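Long-range contacts in translation initiation factor 6 (Methanocaldococcus jannaschii, PDB 1G61), which binds the 50S ribosomal subunit and keeps it from associating with the 30S subunit into the 70S initiation complex: residues T21-T26 with I201-G206; V64-G69 with D133-E138; G69-K74 with N96-K101; L107-L112 with V150-V155; N114-L119 with V156-C161. All blocks are in the same frame, centred on the assembly; numbering follows the deposited sequence.

Contact 1: residues T21-T26 with I201-G206; sequences TTEEIT and IANSKG
E23 reaches across to the facing turn and takes hold of S204 with both carboxylate oxygens. Its OE2 receives the backbone N of S204 at 2.8 Å through the syn lone pair, while E23 OE1 takes the hydroxyl OG of S204 at 2.7 Å, on the syn side too but 34° out of the carboxylate plane. Two bonds to a single residue fix how the carboxylate is rotated. The chain gets there folded: chi2 is bent to -68°, which brings E23 OE2 within 3.3 Å of N203 CB. The backbone of E23 is used as well, since K205 NZ gives a bond of 2.7 Å to E23 O, in the carbonyl plane. That ammonium group also bonds to the carbonyl of E45. Each segment carries the turn of a beta-hairpin, 20-21 with 25-28 and 200-202 with 207-210, in different sheets of a ring of alpha-beta subdomains; the sheet holding 200-202 also takes in the N-terminal strand 4-7, consistent with the velcro closure of the ring. N203 shapes its own turn as an Asx motif, OD1 accepting from the backbone N of K205 and of G206. The other end of this amide reaches the facing turn: N203 ND2 points at T22 O, 3.0 Å away and almost straight at 169°, with the acceptor in the amide plane. L44 O is a second acceptor for ND2. At the strand ends, T21 turns its methyl toward the other strand, CG2 lying 3.2 Å from A202 O, and a water bonded to A202 O gives T21 O a weak bond.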
# COMPACT_ATOMS: atom_id res chain seq x y z
N THR A 21 3.47 0.52 -3.37
CA THR A 21 3.57 1.24 -4.64
C THR A 21 2.64 2.45 -4.70
O THR A 21 1.61 2.52 -4.01
CB THR A 21 3.21 0.27 -5.81
OG1 THR A 21 3.67 0.84 -7.06
CG2 THR A 21 1.74 -0.07 -5.91
N THR A 22 3.05 3.39 -5.55
CA THR A 22 2.19 4.47 -5.98
C THR A 22 2.06 4.32 -7.51
O THR A 22 2.43 3.27 -8.07
CB THR A 22 2.74 5.84 -5.58
OG1 THR A 22 3.88 6.15 -6.38
CG2 THR A 22 3.13 5.82 -4.12
N GLU A 23 1.52 5.35 -8.17
CA GLU A 23 1.56 5.38 -9.64
C GLU A 23 3.00 5.56 -10.13
O GLU A 23 3.25 5.18 -11.29
CB GLU A 23 0.72 6.51 -10.24
CG GLU A 23 -0.76 6.42 -9.87
CD GLU A 23 -1.43 5.23 -10.51
OE1 GLU A 23 -1.17 4.93 -11.70
OE2 GLU A 23 -2.24 4.56 -9.83
N GLU A 24 3.91 6.10 -9.32
CA GLU A 24 5.24 6.48 -9.83
C GLU A 24 6.37 5.66 -9.26
O GLU A 24 7.37 5.41 -9.97
CB GLU A 24 5.51 7.97 -9.59
CG GLU A 24 4.52 8.89 -10.31
CD GLU A 24 3.16 9.20 -9.70
OE1 GLU A 24 2.89 9.05 -8.45
OE2 GLU A 24 2.24 9.66 -10.48
N ILE A 25 6.25 5.22 -8.01
CA ILE A 25 7.38 4.50 -7.37
C ILE A 25 6.89 3.23 -6.71
O ILE A 25 5.74 3.12 -6.32
CB ILE A 25 8.08 5.37 -6.30
CG1 ILE A 25 7.26 5.65 -5.03
CG2 ILE A 25 8.64 6.63 -6.95
CD1 ILE A 25 8.01 6.44 -3.96
N THR A 26 7.78 2.27 -6.53
CA THR A 26 7.57 1.09 -5.76
C THR A 26 8.75 0.86 -4.84
O THR A 26 9.88 0.95 -5.32
CB THR A 26 7.40 -0.14 -6.68
OG1 THR A 26 6.35 0.15 -7.64
CG2 THR A 26 7.04 -1.35 -5.83
N ILE A 201 0.06 -5.61 -3.96
CA ILE A 201 0.31 -4.18 -4.21
C ILE A 201 -0.24 -3.87 -5.60
O ILE A 201 -0.19 -4.69 -6.53
CB ILE A 201 1.80 -3.81 -4.08
CG1 ILE A 201 2.67 -4.55 -5.10
CG2 ILE A 201 2.30 -4.04 -2.66
CD1 ILE A 201 4.13 -4.13 -5.12
N ALA A 202 -0.81 -2.70 -5.76
CA ALA A 202 -1.44 -2.34 -7.02
C ALA A 202 -1.47 -0.82 -7.22
O ALA A 202 -1.47 -0.05 -6.26
CB ALA A 202 -2.89 -2.82 -7.01
N ASN A 203 -1.54 -0.45 -8.48
CA ASN A 203 -1.85 0.93 -8.86
C ASN A 203 -2.86 0.86 -10.01
O ASN A 203 -3.44 -0.20 -10.28
CB ASN A 203 -0.60 1.76 -9.13
CG ASN A 203 0.21 1.24 -10.29
OD1 ASN A 203 -0.33 0.52 -11.16
ND2 ASN A 203 1.51 1.58 -10.37
N SER A 204 -3.10 2.00 -10.68
CA SER A 204 -4.12 2.01 -11.74
C SER A 204 -3.66 1.23 -12.97
O SER A 204 -4.51 1.00 -13.87
CB SER A 204 -4.46 3.46 -12.13
OG SER A 204 -3.37 4.01 -12.87
N LYS A 205 -2.37 0.86 -13.06
CA LYS A 205 -1.81 0.26 -14.24
C LYS A 205 -1.64 -1.26 -14.10
O LYS A 205 -1.62 -1.93 -15.12
CB LYS A 205 -0.45 0.93 -14.59
CG LYS A 205 -0.66 2.38 -15.00
CD LYS A 205 0.62 3.16 -15.04
CE LYS A 205 1.15 3.36 -13.63
NZ LYS A 205 2.40 4.20 -13.69
N GLY A 206 -1.50 -1.79 -12.89
CA GLY A 206 -1.27 -3.20 -12.74
C GLY A 206 -1.23 -3.57 -11.27
O GLY A 206 -1.39 -2.72 -10.38
O HOH W 1 -1.21 2.66 -5.78

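Contact 2: residues V64-G69 with D133-E138; sequences VANKYG and DSLNVE
Y68 and N66 both close on L135 O at the C-terminal end of helix 128-135. They belong to the turn of the hairpin formed by strands 64-65 and 69-73, which N66 organises as an Asx motif: its OD1 accepts from the backbone N of Y68, which stands above the carbonyl plane, and from that of G69, nearly in line with the C=O. The ND2 of the same amide reaches over to L135 O at 3.0 Å, 169° at the hydrogen, with the carbonyl oxygen in the amide plane. A carbonyl at the helix end is thereby satisfied by a side chain, and N114 O is a second acceptor for ND2. On the backbone of the turn, G69 CA makes a CA-H...O contact of 3.3 Å with S134 O, and L135 CD2 packs on V64 CG1. Followed outward, Y68 first sets CB 3.4 Å from L135 O. CG then meets the CB of N136 at 3.7 Å, and CD1 passes L135 O obliquely. One face of the ring then meets the amide of N136, the first residue after the helix and one of positive phi. The two planes stand 88° apart, so N136 presents an oxygen and not its flat face: OD1 sits 3.5 Å above the ring plane, over the centre. At the tip, Y68 OH is 3.0 Å from its donor K67 NZ and 2.8 Å from a water that in turn bonds weakly to N136 OD1.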
# COMPACT_ATOMS: atom_id res chain seq x y z
N VAL A 64 3.97 4.30 3.96
CA VAL A 64 2.83 4.65 3.12
C VAL A 64 3.25 5.69 2.12
O VAL A 64 4.06 6.57 2.49
CB VAL A 64 1.78 5.31 4.06
CG1 VAL A 64 0.68 5.96 3.33
CG2 VAL A 64 1.25 4.26 5.03
N ALA A 65 2.71 5.67 0.91
CA ALA A 65 3.02 6.74 -0.02
C ALA A 65 1.89 6.95 -1.01
O ALA A 65 1.09 6.04 -1.26
CB ALA A 65 4.31 6.48 -0.81
N ASN A 66 1.85 8.16 -1.54
CA ASN A 66 0.94 8.42 -2.67
C ASN A 66 1.69 9.38 -3.60
O ASN A 66 2.93 9.50 -3.50
CB ASN A 66 -0.43 8.88 -2.23
CG ASN A 66 -0.49 10.28 -1.67
OD1 ASN A 66 0.56 10.94 -1.53
ND2 ASN A 66 -1.72 10.76 -1.39
N LYS A 67 0.98 10.04 -4.52
CA LYS A 67 1.70 10.95 -5.46
C LYS A 67 2.33 12.12 -4.73
O LYS A 67 3.32 12.70 -5.23
CB LYS A 67 0.72 11.51 -6.48
CG LYS A 67 1.40 12.23 -7.65
CD LYS A 67 0.35 12.94 -8.57
CE LYS A 67 0.00 14.30 -8.01
NZ LYS A 67 -1.09 14.99 -8.78
N TYR A 68 1.77 12.50 -3.58
CA TYR A 68 2.14 13.74 -2.88
C TYR A 68 3.09 13.53 -1.72
O TYR A 68 3.85 14.47 -1.43
CB TYR A 68 0.87 14.41 -2.35
CG TYR A 68 -0.07 14.87 -3.47
CD1 TYR A 68 -1.28 14.22 -3.72
CD2 TYR A 68 0.26 15.96 -4.26
CE1 TYR A 68 -2.16 14.62 -4.72
CE2 TYR A 68 -0.60 16.36 -5.27
CZ TYR A 68 -1.79 15.70 -5.51
OH TYR A 68 -2.60 16.17 -6.52
N GLY A 69 3.03 12.37 -1.05
CA GLY A 69 3.76 12.26 0.20
C GLY A 69 4.26 10.86 0.43
O GLY A 69 3.77 9.87 -0.18
N ASP A 133 -1.33 16.73 5.75
CA ASP A 133 -0.40 17.68 5.11
C ASP A 133 0.57 16.98 4.19
O ASP A 133 0.94 17.59 3.15
CB ASP A 133 0.32 18.50 6.18
CG ASP A 133 -0.61 19.52 6.86
OD1 ASP A 133 -1.78 19.69 6.43
OD2 ASP A 133 -0.15 20.12 7.84
N SER A 134 0.98 15.75 4.50
CA SER A 134 1.93 15.04 3.68
C SER A 134 1.24 14.38 2.48
O SER A 134 1.68 14.54 1.35
CB SER A 134 2.67 13.96 4.50
OG SER A 134 3.39 13.12 3.59
N LEU A 135 0.17 13.63 2.76
CA LEU A 135 -0.52 12.92 1.66
C LEU A 135 -1.35 13.88 0.81
O LEU A 135 -1.68 13.54 -0.34
CB LEU A 135 -1.39 11.82 2.22
CG LEU A 135 -0.65 10.70 2.96
CD1 LEU A 135 -1.67 9.65 3.40
CD2 LEU A 135 0.45 10.08 2.13
N ASN A 136 -1.72 15.06 1.35
CA ASN A 136 -2.41 16.09 0.59
C ASN A 136 -3.73 15.58 0.05
O ASN A 136 -4.12 15.91 -1.09
CB ASN A 136 -1.53 16.65 -0.55
CG ASN A 136 -2.11 17.90 -1.19
OD1 ASN A 136 -1.99 18.10 -2.42
ND2 ASN A 136 -2.66 18.73 -0.36
N VAL A 137 -4.47 14.82 0.85
CA VAL A 137 -5.80 14.33 0.52
C VAL A 137 -6.70 14.41 1.76
O VAL A 137 -6.22 14.57 2.88
CB VAL A 137 -5.80 12.89 0.02
CG1 VAL A 137 -5.03 12.72 -1.30
CG2 VAL A 137 -5.21 11.96 1.08
N GLU A 138 -7.99 14.28 1.51
CA GLU A 138 -8.92 14.13 2.61
C GLU A 138 -8.55 12.93 3.44
O GLU A 138 -8.36 11.84 2.83
CB GLU A 138 -10.33 13.94 2.02
CG GLU A 138 -11.35 13.62 3.14
CD GLU A 138 -12.67 13.12 2.66
OE1 GLU A 138 -12.92 12.99 1.43
OE2 GLU A 138 -13.59 12.87 3.48
O HOH W 2 -3.28 18.72 -5.51

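Contact 3: residues G69-K74 with N96-K101; sequences GLLLPK and NVEIIK
L72 and V97 meet on one face of two parallel strands, the CD1 of L72 lying 3.9 Å from V97 CG1. V97 directs that methyl anti to its own nitrogen (chi1 179°), while L72 has CG anti to the carbonyl carbon and a stretched chi2, which carries CD1 back along the neighbouring strand. L70 and I99 share this face, and I99 also folds its CG2 over the end of the pair, 3.8 Å from K74 CA. On the other face L71 inclines toward its neighbours with chi1 at -50°: its CB touches I100 CG1 at 4.1 Å, and its CD2 lies 4.0 Å from E98 CB. Of the E98 side chain, CB does the touching; chi2 bends to 69° and leads the carboxylate away. The backbones run G69 beside N96 to L72 beside I99, joined by four bonds, from L70 N to N96 O and so on to I100 N with L72 O. Beyond them a water spans K74 N and I100 O. Helix 128-135 lies against L71, E98 and I100, and helix 78-90 against L70, L72 and V97. Because helix 78-90 also links the two strands in sequence, this is a beta-alpha-beta crossover.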
# COMPACT_ATOMS: atom_id res chain seq x y z
N GLY A 69 3.03 12.37 -1.05
CA GLY A 69 3.76 12.26 0.20
C GLY A 69 4.26 10.86 0.43
O GLY A 69 3.77 9.87 -0.18
N LEU A 70 5.22 10.75 1.32
CA LEU A 70 5.78 9.47 1.78
C LEU A 70 5.87 9.54 3.28
O LEU A 70 6.55 10.44 3.80
CB LEU A 70 7.17 9.24 1.16
CG LEU A 70 7.97 8.02 1.74
CD1 LEU A 70 7.28 6.72 1.45
CD2 LEU A 70 9.39 8.07 1.22
N LEU A 71 5.22 8.60 3.96
CA LEU A 71 5.21 8.59 5.43
C LEU A 71 6.17 7.50 5.94
O LEU A 71 6.10 6.35 5.48
CB LEU A 71 3.83 8.30 5.98
CG LEU A 71 2.69 9.13 5.44
CD1 LEU A 71 1.37 8.74 6.12
CD2 LEU A 71 2.96 10.61 5.66
N LEU A 72 7.02 7.87 6.88
CA LEU A 72 8.01 6.93 7.43
C LEU A 72 7.83 6.90 8.94
O LEU A 72 7.49 7.92 9.55
CB LEU A 72 9.39 7.41 7.04
CG LEU A 72 9.69 7.33 5.54
CD1 LEU A 72 10.96 8.13 5.22
CD2 LEU A 72 9.84 5.88 5.10
N PRO A 73 8.12 5.77 9.58
CA PRO A 73 8.02 5.65 11.03
C PRO A 73 9.24 6.23 11.71
O PRO A 73 10.31 6.49 11.09
CB PRO A 73 7.94 4.12 11.21
CG PRO A 73 8.88 3.59 10.15
CD PRO A 73 8.54 4.49 8.96
N LYS A 74 9.11 6.42 13.05
CA LYS A 74 10.18 7.08 13.79
C LYS A 74 11.46 6.25 13.79
O LYS A 74 12.53 6.80 14.11
CB LYS A 74 9.72 7.38 15.23
CG LYS A 74 9.44 6.11 16.04
CD LYS A 74 8.90 6.48 17.42
CE LYS A 74 8.50 5.23 18.20
NZ LYS A 74 8.42 5.49 19.66
N ASN A 96 6.29 15.09 -0.19
CA ASN A 96 6.33 15.53 1.19
C ASN A 96 6.80 14.35 2.03
O ASN A 96 5.96 13.49 2.35
CB ASN A 96 4.94 15.99 1.64
CG ASN A 96 4.37 17.15 0.88
OD1 ASN A 96 5.08 18.10 0.56
ND2 ASN A 96 3.07 17.13 0.57
N VAL A 97 8.10 14.23 2.32
CA VAL A 97 8.59 13.10 3.11
C VAL A 97 8.41 13.45 4.59
O VAL A 97 8.97 14.42 5.08
CB VAL A 97 10.05 12.80 2.77
CG1 VAL A 97 10.57 11.62 3.61
CG2 VAL A 97 10.13 12.52 1.26
N GLU A 98 7.61 12.64 5.29
CA GLU A 98 7.18 13.01 6.65
C GLU A 98 7.39 11.85 7.59
O GLU A 98 6.92 10.73 7.29
CB GLU A 98 5.70 13.43 6.60
CG GLU A 98 5.04 13.56 7.95
CD GLU A 98 5.51 14.70 8.81
OE1 GLU A 98 6.40 15.47 8.37
OE2 GLU A 98 5.00 14.86 9.95
N ILE A 99 8.08 12.06 8.71
CA ILE A 99 8.19 11.04 9.75
C ILE A 99 7.00 11.22 10.68
O ILE A 99 6.80 12.29 11.29
CB ILE A 99 9.53 11.15 10.49
CG1 ILE A 99 10.71 10.96 9.51
CG2 ILE A 99 9.53 10.19 11.68
CD1 ILE A 99 12.08 11.19 10.13
N ILE A 100 6.19 10.16 10.77
CA ILE A 100 5.04 10.09 11.67
C ILE A 100 5.54 9.44 12.96
O ILE A 100 5.89 8.25 12.96
CB ILE A 100 3.91 9.27 11.04
CG1 ILE A 100 3.37 9.90 9.74
CG2 ILE A 100 2.81 9.05 12.07
CD1 ILE A 100 2.74 11.28 9.91
N LYS A 101 5.62 10.26 14.01
CA LYS A 101 6.30 9.80 15.22
C LYS A 101 5.40 9.06 16.17
O LYS A 101 5.38 9.23 17.39
CB LYS A 101 6.91 11.03 15.93
CG LYS A 101 7.98 11.69 15.08
CD LYS A 101 8.57 12.93 15.73
CE LYS A 101 9.51 13.68 14.80
NZ LYS A 101 10.00 14.97 15.40
O HOH W 3 6.51 5.72 14.11
O HOH W 4 6.54 7.83 19.57

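Contact 4: residues L107-L112 with V150-V155; sequences LGNLIL and VGSNAV
The short helix 107-110, leading into strand 111-113, meets V150-S152, whose backbone is helical in its angles though without the regular bonds and which leads into strand 154-156, with N109 beside G151. The carbonyl of N109, near the end of the helix, is what the second segment grips: G151 N bonds to N109 O at 2.9 Å from well above the carbonyl plane, and S152 N adds a weak bond of 3.4 Å to the same oxygen. Lacking a side chain, G151 can push its CA in between the carbonyls, making CA-H...O contacts of 3.3 Å with G108 O and 3.5 Å with I111 O. On one flank the side chains of N109 and S152 lie against each other, the hydroxyl OG of S152 being 3.4 Å from N109 CB; the amide nitrogen of N109 has its hydrogen bond with S61 OG. The apolar part is carried by L112. With CG anti to the nitrogen (chi1 179°), the side chain extends toward strand 154-156 and lays its two methyls along A154: L112 CD2 rests 3.6 Å from A154 CB, and L112 CD1 3.5 Å from A154 O. V150 packs on the base of this leucine, its CG2 4.1 Å from L112 CB, and the same methyl touches L110 O. L119 packs on V150 from the adjoining strand 117-120. Lying near the centre of the chain and joining the starts of two three-stranded sheets, this is an inter-subdomain contact of the kind expected in the pseudo-fivefold pentein-like fold of the eIF-6 family.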
# COMPACT_ATOMS: atom_id res chain seq x y z
N LEU A 107 3.00 1.94 10.01
CA LEU A 107 2.17 2.92 9.31
C LEU A 107 1.41 2.30 8.13
O LEU A 107 0.25 2.68 7.89
CB LEU A 107 3.02 4.08 8.79
CG LEU A 107 3.86 4.81 9.84
CD1 LEU A 107 4.62 5.94 9.17
CD2 LEU A 107 2.99 5.33 11.01
N GLY A 108 2.07 1.41 7.40
CA GLY A 108 1.43 0.78 6.24
C GLY A 108 0.28 -0.11 6.62
O GLY A 108 -0.65 -0.33 5.84
N ASN A 109 0.29 -0.68 7.84
CA ASN A 109 -0.83 -1.47 8.33
C ASN A 109 -1.98 -0.55 8.79
O ASN A 109 -3.13 -0.99 8.79
CB ASN A 109 -0.40 -2.33 9.50
CG ASN A 109 0.53 -3.48 9.24
OD1 ASN A 109 0.97 -4.12 10.20
ND2 ASN A 109 0.83 -3.73 7.98
N LEU A 110 -1.63 0.66 9.20
CA LEU A 110 -2.59 1.56 9.87
C LEU A 110 -3.21 2.62 8.96
O LEU A 110 -4.12 3.35 9.39
CB LEU A 110 -1.87 2.27 11.02
CG LEU A 110 -1.34 1.37 12.12
CD1 LEU A 110 -0.41 2.18 13.00
CD2 LEU A 110 -2.49 0.82 12.94
N ILE A 111 -2.73 2.74 7.73
CA ILE A 111 -3.16 3.80 6.82
C ILE A 111 -3.41 3.20 5.44
O ILE A 111 -2.61 2.35 4.97
CB ILE A 111 -2.08 4.89 6.73
CG1 ILE A 111 -1.82 5.51 8.11
CG2 ILE A 111 -2.44 5.95 5.68
CD1 ILE A 111 -0.59 6.43 8.17
N LEU A 112 -4.46 3.67 4.80
CA LEU A 112 -4.84 3.21 3.47
C LEU A 112 -5.08 4.44 2.60
O LEU A 112 -6.00 5.19 2.93
CB LEU A 112 -6.10 2.37 3.60
CG LEU A 112 -6.74 1.79 2.36
CD1 LEU A 112 -5.87 0.67 1.78
CD2 LEU A 112 -8.12 1.23 2.73
N VAL A 150 -6.35 -0.82 8.82
CA VAL A 150 -7.04 -0.62 7.52
C VAL A 150 -6.13 -0.86 6.34
O VAL A 150 -6.64 -1.30 5.32
CB VAL A 150 -7.67 0.79 7.50
CG1 VAL A 150 -8.70 0.92 8.64
CG2 VAL A 150 -6.63 1.89 7.59
N GLY A 151 -4.82 -0.59 6.50
CA GLY A 151 -3.89 -0.86 5.40
C GLY A 151 -3.65 -2.32 5.19
O GLY A 151 -3.37 -2.74 4.08
N SER A 152 -3.75 -3.16 6.22
CA SER A 152 -3.60 -4.60 6.05
C SER A 152 -4.87 -5.20 5.44
O SER A 152 -4.78 -6.26 4.83
CB SER A 152 -3.37 -5.29 7.38
OG SER A 152 -2.16 -4.84 8.01
N ASN A 153 -6.02 -4.55 5.62
CA ASN A 153 -7.28 -5.18 5.31
C ASN A 153 -7.98 -4.64 4.07
O ASN A 153 -9.14 -4.96 3.81
CB ASN A 153 -8.18 -5.13 6.58
CG ASN A 153 -7.66 -6.19 7.53
OD1 ASN A 153 -7.88 -7.38 7.27
ND2 ASN A 153 -6.98 -5.77 8.59
N ALA A 154 -7.24 -3.90 3.24
CA ALA A 154 -7.77 -3.46 1.96
C ALA A 154 -6.61 -3.04 1.07
O ALA A 154 -5.52 -2.83 1.58
CB ALA A 154 -8.74 -2.28 2.13
N VAL A 155 -6.89 -2.99 -0.22
CA VAL A 155 -6.01 -2.49 -1.25
C VAL A 155 -6.76 -1.36 -1.93
O VAL A 155 -7.95 -1.50 -2.27
CB VAL A 155 -5.69 -3.58 -2.30
CG1 VAL A 155 -4.86 -3.03 -3.46
CG2 VAL A 155 -4.99 -4.75 -1.66

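Contact 5: residues N114-L119 with V156-C161; sequences NDKGAL and VTNKGC
Two hairpin turns face each other, N114 and T157 with CA atoms 5.3 Å apart, each closed by its own backbone bond, N114 N to G117 O and T157 N to G160 O. N114 makes its turn an Asx motif and T157 makes the other an ST motif, so each loop is braced by its own side chain; the loops belong to two different three-stranded sheets. N114 uses both ends of its amide. OD1 accepts from the backbone N of K116 and of G117, and ND2 crosses to T157 O at 2.9 Å; the bond is practically straight, 178°, but it meets the carbonyl from above its plane. A second acceptor for ND2 is F179 O. CG of N114 lies between the backbone N and the carbonyl carbon (chi1 62°), which places the amide between its own turn and the facing one. N158 replies with an amide of its own, gripping D115 twice. N158 OD1 accepts D115 N at 2.9 Å in the carbonyl plane, and N158 ND2 gives to D115 OD2 at 2.9 Å. The two bonds fix the amide's rotation even though amide and carboxylate planes are 55° apart, OD2 being approached from above the carboxylate. The other oxygen of D115 holds the backbone N of K67, tying in a third turn. The methyl CG2 of V156 packs beside the amide, 3.9 Å from N114 ND2. K116 bends at chi3 to lay its end along N158, and K116 NZ, which also bonds to K180 O, meets N158 O at 2.8 Å, in the carbonyl plane and on a lone pair.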
# COMPACT_ATOMS: atom_id res chain seq x y z
N ASN A 114 -5.03 6.52 -1.45
CA ASN A 114 -4.68 6.68 -2.86
C ASN A 114 -4.33 8.16 -3.06
O ASN A 114 -3.95 8.84 -2.07
CB ASN A 114 -5.74 6.16 -3.82
CG ASN A 114 -7.07 6.87 -3.71
OD1 ASN A 114 -7.19 7.89 -3.02
ND2 ASN A 114 -8.09 6.34 -4.42
N ASP A 115 -4.45 8.72 -4.26
CA ASP A 115 -4.11 10.13 -4.49
C ASP A 115 -5.30 11.05 -4.27
O ASP A 115 -5.14 12.24 -4.56
CB ASP A 115 -3.59 10.30 -5.93
CG ASP A 115 -2.28 9.57 -6.13
OD1 ASP A 115 -1.60 9.21 -5.15
OD2 ASP A 115 -1.89 9.28 -7.28
N LYS A 116 -6.42 10.52 -3.78
CA LYS A 116 -7.66 11.26 -3.61
C LYS A 116 -8.21 11.18 -2.20
O LYS A 116 -9.02 12.06 -1.85
CB LYS A 116 -8.76 10.80 -4.62
CG LYS A 116 -8.31 11.08 -6.07
CD LYS A 116 -9.22 10.50 -7.12
CE LYS A 116 -8.99 9.01 -7.32
NZ LYS A 116 -9.91 8.46 -8.36
N GLY A 117 -7.81 10.20 -1.36
CA GLY A 117 -8.38 10.09 0.01
C GLY A 117 -7.56 9.05 0.78
O GLY A 117 -6.87 8.21 0.19
N ALA A 118 -7.70 9.16 2.09
CA ALA A 118 -6.99 8.23 2.99
C ALA A 118 -7.86 7.92 4.19
O ALA A 118 -8.60 8.78 4.71
CB ALA A 118 -5.65 8.87 3.43
N LEU A 119 -7.73 6.66 4.64
CA LEU A 119 -8.36 6.18 5.86
C LEU A 119 -7.24 5.83 6.85
O LEU A 119 -6.24 5.21 6.47
CB LEU A 119 -9.22 4.95 5.57
CG LEU A 119 -10.10 4.44 6.71
CD1 LEU A 119 -11.23 5.43 7.02
CD2 LEU A 119 -10.69 3.08 6.35
N VAL A 156 -6.08 -0.23 -2.15
CA VAL A 156 -6.73 0.88 -2.82
C VAL A 156 -5.77 1.49 -3.84
O VAL A 156 -4.56 1.57 -3.59
CB VAL A 156 -7.28 1.95 -1.85
CG1 VAL A 156 -6.19 2.74 -1.15
CG2 VAL A 156 -8.25 2.86 -2.62
N THR A 157 -6.36 1.86 -4.98
CA THR A 157 -5.62 2.54 -6.02
C THR A 157 -6.47 3.73 -6.46
O THR A 157 -7.60 3.94 -5.93
CB THR A 157 -5.31 1.67 -7.24
OG1 THR A 157 -6.54 1.54 -8.01
CG2 THR A 157 -4.83 0.28 -6.82
N ASN A 158 -6.02 4.55 -7.37
CA ASN A 158 -6.83 5.62 -7.93
C ASN A 158 -8.03 5.11 -8.72
O ASN A 158 -8.97 5.89 -8.95
CB ASN A 158 -5.98 6.53 -8.82
CG ASN A 158 -4.96 7.30 -8.00
OD1 ASN A 158 -5.19 7.60 -6.82
ND2 ASN A 158 -3.82 7.60 -8.62
N LYS A 159 -7.99 3.83 -9.11
CA LYS A 159 -9.06 3.29 -9.96
C LYS A 159 -10.02 2.43 -9.19
O LYS A 159 -11.21 2.34 -9.53
CB LYS A 159 -8.40 2.45 -11.09
CG LYS A 159 -9.39 2.04 -12.16
CD LYS A 159 -8.67 1.37 -13.34
CE LYS A 159 -9.59 1.33 -14.57
NZ LYS A 159 -8.88 0.66 -15.69
N GLY A 160 -9.57 1.68 -8.17
CA GLY A 160 -10.48 0.77 -7.50
C GLY A 160 -10.00 0.43 -6.08
O GLY A 160 -9.01 0.93 -5.58
N CYS A 161 -10.78 -0.46 -5.45
CA CYS A 161 -10.52 -0.81 -4.05
C CYS A 161 -10.99 -2.24 -3.81
O CYS A 161 -12.12 -2.57 -4.22
CB CYS A 161 -11.26 0.20 -3.16
SG CYS A 161 -11.18 -0.15 -1.40

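In the fold
The centre of contact 4 is about 7 Å from the centre of the chain, and it is buried, as is contact 2; contact 3, its centre about 14 Å out, and contacts 1 and 5 are partly buried. Contact 4 joins a short helix to a helix-like turn through one shared carbonyl and apolar packing. Contact 3 alone unites two strands of one sheet by regular backbone bonds; contact 2 shares G69 with it and sets that sheet against a helix end. Contacts 1 and 5 tie hairpin turns of different sheets by a like polar scheme: an asparagine amide and a lysine two residues on bind consecutive carbonyls of the facing turn. E23 packs against N158 where they touch.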